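Local coordinates for putative uncharacterized protein (Thermotoga maritima, PDB 3CNL), which is a circularly permuted GTPase that binds GTP and probably serves a late step in assembly of the 50S ribosomal subunit, at residues D17-V22 with S45-I50; E207-K212 with M229-E234. One frame throughout, in Å; residues are numbered along the deposited sequence.

Interaction 1: D17-V22 with S45-I50; sequences DLLRLV and SRKETI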
ATOM      1  N   ASP A  17       6.945  -4.380 -20.204  1.00 49.15           N
ATOM      2  CA  ASP A  17       6.492  -3.656 -21.399  1.00 47.76           C
ATOM      3  C   ASP A  17       6.194  -2.193 -21.098  1.00 46.31           C
ATOM      4  O   ASP A  17       6.403  -1.319 -21.946  1.00 46.29           O
ATOM      5  CB  ASP A  17       5.256  -4.318 -22.029  1.00 47.97           C
ATOM      6  CG  ASP A  17       5.547  -5.716 -22.593  1.00 48.92           C
ATOM      7  OD1 ASP A  17       4.634  -6.571 -22.542  1.00 49.85           O
ATOM      8  OD2 ASP A  17       6.675  -5.969 -23.078  1.00 49.05           O
ATOM      9  N   LEU A  18       5.691  -1.918 -19.899  1.00 44.35           N
ATOM     10  CA  LEU A  18       5.371  -0.535 -19.531  1.00 42.65           C
ATOM     11  C   LEU A  18       6.653   0.212 -19.192  1.00 41.29           C
ATOM     12  O   LEU A  18       6.772   1.400 -19.472  1.00 40.83           O
ATOM     13  CB  LEU A  18       4.383  -0.466 -18.364  1.00 42.73           C
ATOM     14  CG  LEU A  18       2.930  -0.894 -18.590  1.00 43.39           C
ATOM     15  CD1 LEU A  18       2.126  -0.702 -17.325  1.00 44.34           C
ATOM     16  CD2 LEU A  18       2.292  -0.110 -19.708  1.00 43.18           C
ATOM     17  N   LEU A  19       7.604  -0.507 -18.601  1.00 40.06           N
ATOM     18  CA  LEU A  19       8.886   0.048 -18.164  1.00 39.43           C
ATOM     19  C   LEU A  19       9.720   0.577 -19.318  1.00 39.19           C
ATOM     20  O   LEU A  19      10.490   1.528 -19.147  1.00 38.99           O
ATOM     21  CB  LEU A  19       9.692  -1.016 -17.412  1.00 39.15           C
ATOM     22  CG  LEU A  19       9.991  -0.944 -15.911  1.00 39.65           C
ATOM     23  CD1 LEU A  19       9.211   0.125 -15.157  1.00 39.00           C
ATOM     24  CD2 LEU A  19       9.773  -2.324 -15.296  1.00 39.52           C
ATOM     25  N   ARG A  20       9.576  -0.038 -20.492  1.00 38.54           N
ATOM     26  CA  ARG A  20      10.376   0.361 -21.652  1.00 38.37           C
ATOM     27  C   ARG A  20      10.024   1.771 -22.119  1.00 37.32           C
ATOM     28  O   ARG A  20      10.828   2.435 -22.768  1.00 37.27           O
ATOM     29  CB  ARG A  20      10.233  -0.655 -22.797  1.00 39.24           C
ATOM     30  CG  ARG A  20      10.850  -2.014 -22.487  1.00 41.58           C
ATOM     31  CD  ARG A  20      11.202  -2.766 -23.762  1.00 46.60           C
ATOM     32  NE  ARG A  20      10.178  -3.725 -24.165  1.00 50.05           N
ATOM     33  CZ  ARG A  20      10.188  -5.019 -23.842  1.00 50.73           C
ATOM     34  NH1 ARG A  20      11.165  -5.518 -23.090  1.00 52.97           N
ATOM     35  NH2 ARG A  20       9.212  -5.819 -24.265  1.00 54.04           N
ATOM     36  N   LEU A  21       8.813   2.217 -21.780  1.00 36.00           N
ATOM     37  CA  LEU A  21       8.332   3.548 -22.159  1.00 34.64           C
ATOM     38  C   LEU A  21       8.896   4.672 -21.292  1.00 33.32           C
ATOM     39  O   LEU A  21       8.762   5.859 -21.632  1.00 32.20           O
ATOM     40  CB  LEU A  21       6.794   3.598 -22.104  1.00 35.10           C
ATOM     41  CG  LEU A  21       5.941   2.720 -23.023  1.00 36.14           C
ATOM     42  CD1 LEU A  21       4.466   3.062 -22.812  1.00 37.70           C
ATOM     43  CD2 LEU A  21       6.308   2.897 -24.499  1.00 38.16           C
ATOM     44  N   VAL A  22       9.523   4.311 -20.172  1.00 32.06           N
ATOM     45  CA  VAL A  22       9.826   5.301 -19.132  1.00 30.75           C
ATOM     46  C   VAL A  22      11.265   5.302 -18.708  1.00 29.78           C
ATOM     47  O   VAL A  22      11.996   4.362 -18.973  1.00 30.30           O
ATOM     48  CB  VAL A  22       8.929   5.110 -17.873  1.00 30.90           C
ATOM     49  CG1 VAL A  22       7.457   5.153 -18.263  1.00 30.35           C
ATOM     50  CG2 VAL A  22       9.271   3.803 -17.131  1.00 29.77           C
ATOM     51  N   SER A  45      16.272  -1.240 -11.584  1.00 48.36           N
ATOM     52  CA  SER A  45      17.667  -0.768 -11.455  1.00 48.11           C
ATOM     53  C   SER A  45      18.194   0.070 -12.645  1.00 47.34           C
ATOM     54  O   SER A  45      19.240   0.717 -12.534  1.00 47.64           O
ATOM     55  CB  SER A  45      18.624  -1.934 -11.121  1.00 48.46           C
ATOM     56  OG  SER A  45      18.538  -2.974 -12.086  1.00 48.87           O
ATOM     57  N   ARG A  46      17.470   0.065 -13.768  1.00 46.17           N
ATOM     58  CA  ARG A  46      17.847   0.874 -14.942  1.00 45.30           C
ATOM     59  C   ARG A  46      17.082   2.217 -15.016  1.00 43.33           C
ATOM     60  O   ARG A  46      17.289   3.020 -15.935  1.00 43.33           O
ATOM     61  CB  ARG A  46      17.665   0.061 -16.239  1.00 45.31           C
ATOM     62  CG  ARG A  46      18.734  -1.036 -16.439  1.00 46.44           C
ATOM     63  CD  ARG A  46      18.572  -1.831 -17.758  1.00 46.57           C
ATOM     64  NE  ARG A  46      18.248  -0.996 -18.926  1.00 51.87           N
ATOM     65  CZ  ARG A  46      19.088  -0.142 -19.518  1.00 51.19           C
ATOM     66  NH1 ARG A  46      18.686   0.569 -20.568  1.00 53.03           N
ATOM     67  NH2 ARG A  46      20.326   0.014 -19.064  1.00 53.63           N
ATOM     68  N   LYS A  47      16.200   2.444 -14.042  1.00 40.93           N
ATOM     69  CA  LYS A  47      15.359   3.641 -14.005  1.00 38.28           C
ATOM     70  C   LYS A  47      15.655   4.454 -12.770  1.00 36.58           C
ATOM     71  O   LYS A  47      16.201   3.933 -11.799  1.00 36.52           O
ATOM     72  CB  LYS A  47      13.869   3.264 -14.011  1.00 38.03           C
ATOM     73  CG  LYS A  47      13.511   2.142 -14.973  1.00 37.49           C
ATOM     74  CD  LYS A  47      13.495   2.588 -16.426  1.00 35.06           C
ATOM     75  CE  LYS A  47      13.275   1.388 -17.333  1.00 35.80           C
ATOM     76  NZ  LYS A  47      13.099   1.776 -18.763  1.00 34.74           N
ATOM     77  N   GLU A  48      15.289   5.733 -12.807  1.00 34.62           N
ATOM     78  CA  GLU A  48      15.324   6.572 -11.618  1.00 32.95           C
ATOM     79  C   GLU A  48      14.100   6.227 -10.778  1.00 31.17           C
ATOM     80  O   GLU A  48      12.965   6.445 -11.206  1.00 30.58           O
ATOM     81  CB  GLU A  48      15.344   8.061 -12.004  1.00 33.26           C
ATOM     82  CG  GLU A  48      15.364   9.033 -10.829  1.00 35.68           C
ATOM     83  CD  GLU A  48      16.626   8.937  -9.992  1.00 36.92           C
ATOM     84  OE1 GLU A  48      17.667   8.515 -10.536  1.00 39.96           O
ATOM     85  OE2 GLU A  48      16.581   9.279  -8.786  1.00 39.74           O
ATOM     86  N   THR A  49      14.330   5.682  -9.591  1.00 29.37           N
ATOM     87  CA  THR A  49      13.237   5.194  -8.748  1.00 28.07           C
ATOM     88  C   THR A  49      13.047   6.095  -7.524  1.00 27.78           C
ATOM     89  O   THR A  49      14.011   6.441  -6.843  1.00 27.26           O
ATOM     90  CB  THR A  49      13.476   3.742  -8.298  1.00 28.69           C
ATOM     91  OG1 THR A  49      13.567   2.893  -9.450  1.00 29.65           O
ATOM     92  CG2 THR A  49      12.353   3.236  -7.373  1.00 27.78           C
ATOM     93  N   ILE A  50      11.796   6.486  -7.293  1.00 26.66           N
ATOM     94  CA  ILE A  50      11.399   7.217  -6.089  1.00 26.34           C
ATOM     95  C   ILE A  50      10.503   6.298  -5.244  1.00 25.51           C
ATOM     96  O   ILE A  50       9.497   5.784  -5.737  1.00 25.60           O
ATOM     97  CB  ILE A  50      10.625   8.491  -6.464  1.00 26.51           C
ATOM     98  CG1 ILE A  50      11.429   9.324  -7.483  1.00 27.22           C
ATOM     99  CG2 ILE A  50      10.258   9.320  -5.208  1.00 25.92           C
ATOM    100  CD1 ILE A  50      10.690  10.545  -7.980  1.00 28.23           C
TER

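Interaction 2: E207-K212 with M229-E234; sequences EDFARK and MLFFTE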
ATOM      1  N   GLU A 207     -15.729 -12.792  17.572  1.00 30.71           N
ATOM      2  CA  GLU A 207     -17.110 -13.057  17.984  1.00 32.95           C
ATOM      3  C   GLU A 207     -17.719 -11.739  18.475  1.00 33.60           C
ATOM      4  O   GLU A 207     -18.817 -11.358  18.066  1.00 34.41           O
ATOM      5  CB  GLU A 207     -17.156 -14.165  19.051  1.00 34.07           C
ATOM      6  CG  GLU A 207     -18.448 -14.993  19.052  1.00 38.33           C
ATOM      7  CD  GLU A 207     -19.338 -14.662  20.222  1.00 40.74           C
ATOM      8  OE1 GLU A 207     -20.449 -15.243  20.340  1.00 45.46           O
ATOM      9  OE2 GLU A 207     -18.914 -13.816  21.041  1.00 48.05           O
ATOM     10  N   ASP A 208     -16.992 -11.016  19.314  1.00 34.16           N
ATOM     11  CA  ASP A 208     -17.457  -9.712  19.784  1.00 35.26           C
ATOM     12  C   ASP A 208     -17.681  -8.665  18.667  1.00 34.92           C
ATOM     13  O   ASP A 208     -18.682  -7.945  18.688  1.00 35.03           O
ATOM     14  CB  ASP A 208     -16.513  -9.154  20.828  1.00 36.18           C
ATOM     15  CG  ASP A 208     -16.871  -7.749  21.220  1.00 38.37           C
ATOM     16  OD1 ASP A 208     -17.977  -7.553  21.752  1.00 43.12           O
ATOM     17  OD2 ASP A 208     -16.054  -6.834  20.987  1.00 43.10           O
ATOM     18  N   PHE A 209     -16.750  -8.583  17.715  1.00 34.09           N
ATOM     19  CA  PHE A 209     -16.860  -7.678  16.568  1.00 33.63           C
ATOM     20  C   PHE A 209     -18.104  -7.978  15.754  1.00 33.63           C
ATOM     21  O   PHE A 209     -18.792  -7.047  15.302  1.00 33.68           O
ATOM     22  CB  PHE A 209     -15.632  -7.814  15.645  1.00 33.75           C
ATOM     23  CG  PHE A 209     -15.571  -6.768  14.548  1.00 33.34           C
ATOM     24  CD1 PHE A 209     -14.961  -5.539  14.778  1.00 33.17           C
ATOM     25  CD2 PHE A 209     -16.138  -7.011  13.301  1.00 33.91           C
ATOM     26  CE1 PHE A 209     -14.898  -4.560  13.774  1.00 32.36           C
ATOM     27  CE2 PHE A 209     -16.081  -6.041  12.286  1.00 33.04           C
ATOM     28  CZ  PHE A 209     -15.454  -4.815  12.534  1.00 33.32           C
ATOM     29  N   ALA A 210     -18.351  -9.272  15.542  1.00 33.31           N
ATOM     30  CA  ALA A 210     -19.447  -9.778  14.725  1.00 34.47           C
ATOM     31  C   ALA A 210     -20.805  -9.461  15.352  1.00 35.55           C
ATOM     32  O   ALA A 210     -21.797  -9.255  14.642  1.00 35.69           O
ATOM     33  CB  ALA A 210     -19.308 -11.282  14.513  1.00 33.27           C
ATOM     34  N   ARG A 211     -20.829  -9.445  16.681  1.00 36.63           N
ATOM     35  CA  ARG A 211     -21.987  -9.042  17.447  1.00 38.01           C
ATOM     36  C   ARG A 211     -22.148  -7.519  17.441  1.00 38.96           C
ATOM     37  O   ARG A 211     -23.214  -7.030  17.102  1.00 39.58           O
ATOM     38  CB  ARG A 211     -21.887  -9.574  18.885  1.00 37.69           C
ATOM     39  CG  ARG A 211     -22.144 -11.075  19.039  1.00 37.91           C
ATOM     40  CD  ARG A 211     -22.190 -11.437  20.527  1.00 38.17           C
ATOM     41  NE  ARG A 211     -22.271 -12.879  20.763  1.00 39.70           N
ATOM     42  CZ  ARG A 211     -23.403 -13.594  20.746  1.00 40.18           C
ATOM     43  NH1 ARG A 211     -24.574 -13.014  20.495  1.00 38.94           N
ATOM     44  NH2 ARG A 211     -23.364 -14.900  20.966  1.00 40.31           N
ATOM     45  N   LYS A 212     -21.097  -6.773  17.793  1.00 40.24           N
ATOM     46  CA  LYS A 212     -21.180  -5.303  17.861  1.00 41.16           C
ATOM     47  C   LYS A 212     -21.586  -4.661  16.529  1.00 41.82           C
ATOM     48  O   LYS A 212     -22.000  -3.480  16.509  1.00 42.17           O
ATOM     49  CB  LYS A 212     -19.867  -4.676  18.363  1.00 41.58           C
ATOM     50  CG  LYS A 212     -19.529  -4.914  19.835  1.00 42.88           C
ATOM     51  CD  LYS A 212     -20.451  -4.149  20.781  1.00 45.83           C
ATOM     52  CE  LYS A 212     -21.408  -5.073  21.520  1.00 46.75           C
ATOM     53  NZ  LYS A 212     -20.717  -5.719  22.672  1.00 48.85           N
ATOM     54  N   MET A 229     -13.695 -10.029   7.118  1.00 27.77           N
ATOM     55  CA  MET A 229     -13.728  -9.177   5.923  1.00 29.12           C
ATOM     56  C   MET A 229     -13.898  -7.703   6.277  1.00 28.03           C
ATOM     57  O   MET A 229     -13.127  -6.857   5.831  1.00 28.08           O
ATOM     58  CB  MET A 229     -14.870  -9.627   4.997  1.00 32.77           C
ATOM     59  CG  MET A 229     -15.271  -8.618   3.921  1.00 33.16           C
ATOM     60  SD  MET A 229     -14.066  -8.571   2.577  1.00 48.49           S
ATOM     61  CE  MET A 229     -15.025  -7.855   1.230  1.00 34.93           C
ATOM     62  N   LEU A 230     -14.912  -7.401   7.082  1.00 27.92           N
ATOM     63  CA  LEU A 230     -15.217  -6.030   7.475  1.00 27.09           C
ATOM     64  C   LEU A 230     -14.141  -5.436   8.370  1.00 26.46           C
ATOM     65  O   LEU A 230     -13.779  -4.268   8.215  1.00 25.99           O
ATOM     66  CB  LEU A 230     -16.574  -5.993   8.172  1.00 27.54           C
ATOM     67  CG  LEU A 230     -17.177  -4.719   8.779  1.00 28.66           C
ATOM     68  CD1 LEU A 230     -17.251  -3.545   7.807  1.00 30.74           C
ATOM     69  CD2 LEU A 230     -18.578  -5.066   9.308  1.00 28.77           C
ATOM     70  N   PHE A 231     -13.640  -6.226   9.321  1.00 25.53           N
ATOM     71  CA  PHE A 231     -12.606  -5.713  10.230  1.00 24.78           C
ATOM     72  C   PHE A 231     -11.380  -5.263   9.440  1.00 24.48           C
ATOM     73  O   PHE A 231     -10.905  -4.126   9.598  1.00 24.01           O
ATOM     74  CB  PHE A 231     -12.221  -6.743  11.313  1.00 24.34           C
ATOM     75  CG  PHE A 231     -11.052  -6.312  12.154  1.00 23.69           C
ATOM     76  CD1 PHE A 231     -11.184  -5.286  13.072  1.00 24.00           C
ATOM     77  CD2 PHE A 231      -9.807  -6.892  11.979  1.00 24.83           C
ATOM     78  CE1 PHE A 231     -10.089  -4.858  13.815  1.00 26.66           C
ATOM     79  CE2 PHE A 231      -8.701  -6.475  12.750  1.00 24.41           C
ATOM     80  CZ  PHE A 231      -8.849  -5.473  13.648  1.00 23.81           C
ATOM     81  N   PHE A 232     -10.885  -6.143   8.579  1.00 24.60           N
ATOM     82  CA  PHE A 232      -9.652  -5.864   7.840  1.00 25.48           C
ATOM     83  C   PHE A 232      -9.825  -4.802   6.776  1.00 25.65           C
ATOM     84  O   PHE A 232      -8.884  -4.075   6.460  1.00 25.84           O
ATOM     85  CB  PHE A 232      -8.998  -7.153   7.296  1.00 25.59           C
ATOM     86  CG  PHE A 232      -8.440  -8.021   8.378  1.00 26.66           C
ATOM     87  CD1 PHE A 232      -7.384  -7.580   9.160  1.00 27.42           C
ATOM     88  CD2 PHE A 232      -8.995  -9.279   8.656  1.00 28.77           C
ATOM     89  CE1 PHE A 232      -6.887  -8.373  10.211  1.00 28.70           C
ATOM     90  CE2 PHE A 232      -8.500 -10.068   9.692  1.00 26.83           C
ATOM     91  CZ  PHE A 232      -7.448  -9.620  10.464  1.00 26.58           C
ATOM     92  N   THR A 233     -11.045  -4.667   6.279  1.00 26.36           N
ATOM     93  CA  THR A 233     -11.393  -3.572   5.371  1.00 27.31           C
ATOM     94  C   THR A 233     -11.307  -2.279   6.147  1.00 26.83           C
ATOM     95  O   THR A 233     -10.698  -1.320   5.687  1.00 27.56           O
ATOM     96  CB  THR A 233     -12.802  -3.764   4.794  1.00 27.56           C
ATOM     97  OG1 THR A 233     -12.775  -4.920   3.953  1.00 28.95           O
ATOM     98  CG2 THR A 233     -13.239  -2.545   3.968  1.00 28.13           C
ATOM     99  N   GLU A 234     -11.885  -2.258   7.344  1.00 26.16           N
ATOM    100  CA  GLU A 234     -11.751  -1.115   8.223  1.00 25.58           C
ATOM    101  C   GLU A 234     -10.305  -0.783   8.639  1.00 24.58           C
ATOM    102  O   GLU A 234      -9.912   0.387   8.645  1.00 24.50           O
ATOM    103  CB  GLU A 234     -12.640  -1.293   9.457  1.00 27.06           C
ATOM    104  CG  GLU A 234     -14.117  -1.062   9.139  1.00 28.20           C
ATOM    105  CD  GLU A 234     -14.988  -1.035  10.364  1.00 32.21           C
ATOM    106  OE1 GLU A 234     -16.175  -0.678  10.222  1.00 35.28           O
ATOM    107  OE2 GLU A 234     -14.503  -1.376  11.462  1.00 33.27           O
TER

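Interaction 1: D17-V22 with S45-I50
Lys47 makes a side-chain-to-backbone contact here, its ammonium group gripping two carbonyl oxygens, Leu19 O and Val22 O, at the type I turn that links helix 13-19 to strand 24-30. It illustrates how a lysine can tie down a turn between helix and strand by reaching two of its carbonyls at once. The Lys47 side chain turns about its CB-CG bond (chi2 -75°) and then runs extended through CD and CE, which brings NZ to both oxygens. NZ donates to Leu19 O at 2.6 Å, coming from above the carbonyl plane and not along a lone pair, and to Val22 O at 2.8 Å, a straighter approach with a C=O...N angle of 158°. Leu19 O has a second donor: Val22 N, closing the turn from Leu19 to Val22 at 3.1 Å, reaches it from the other face of its plane. The aliphatic part of the lysine contributes too, Lys47 CE lying 4.3 Å from Leu19 CG. A methionine in its place would probably leave Val22 O without this donor and Leu19 O with only the turn amide of the two, freeing the turn to shift. Beneath, Leu19 and Val22 pack on Leu103 of strand 101-106, while Lys47 rests on Val25. Glu48 and Ile50 bond through their backbones to strand 24-30, which lies beside them in the sheet. The lysine thus fastens the helix-to-strand turn to the entrance of strand 48-54, in the mostly parallel sheet of a P-loop GTPase domain of circularly permuted type.

Interaction 2: E207-K212 with M229-E234
Phe209 and Phe231 each carry CG anti to the backbone N (chi1 -171° in Phe209), and these torsions send the Phe209 ring against helix 229-234 and set the Phe231 ring with an edge toward it. That edge is turned to the face of Phe209, with centroids 5.6 Å apart and planes at 80°; CD1 of Phe231 comes within 3.8 Å of CE1 of Phe209. The CB of Phe231 sits over the same ring as a CH-pi donor, 4.1 Å from the Phe209 centroid. Phe209 thus lies against the backbone of the second helix, its CZ 3.8 Å from Phe231 CA. Around the rim of that ring two further groups lie near its plane: Leu230 CG, 3.9 Å from Phe209 CE2, and the carboxylate oxygen Glu234 OE2, 3.7 Å from Phe209 CZ. Lying at the edge, the oxygen probably faces the weakly positive ring hydrogens. Glu234 has its stronger partner in Arg213, with which it forms a salt bridge. Phe231 also meets Phe192, Phe205 and Phe206 edge to face, so the pair belongs to a larger aromatic cluster. With axes 10.9 Å apart and crossing at 89°, this is a nearly perpendicular helix packing through large side chains, characteristic of the aromatic core of the all-helical C-terminal part of the chain.

In the fold
Set side by side, the two contacts show chemistry following place. Interaction 1 lies in the mostly parallel sheet domain and interaction 2 in the helical region, on opposite sides of the chain's centre, with centres about 40 Å apart and no shared element. Both are partly buried and of similar modest size. In 17-22 with 45-50 a helix-to-strand turn meets the approach to another strand, and a charged side chain answers backbone carbonyls; in 207-212 with 229-234 two regular helices meet through aromatic and aliphatic groups, with one carboxylate at the rim. The first joins parts of the nucleotide-binding domain itself, the second parts of the neighbouring helical region.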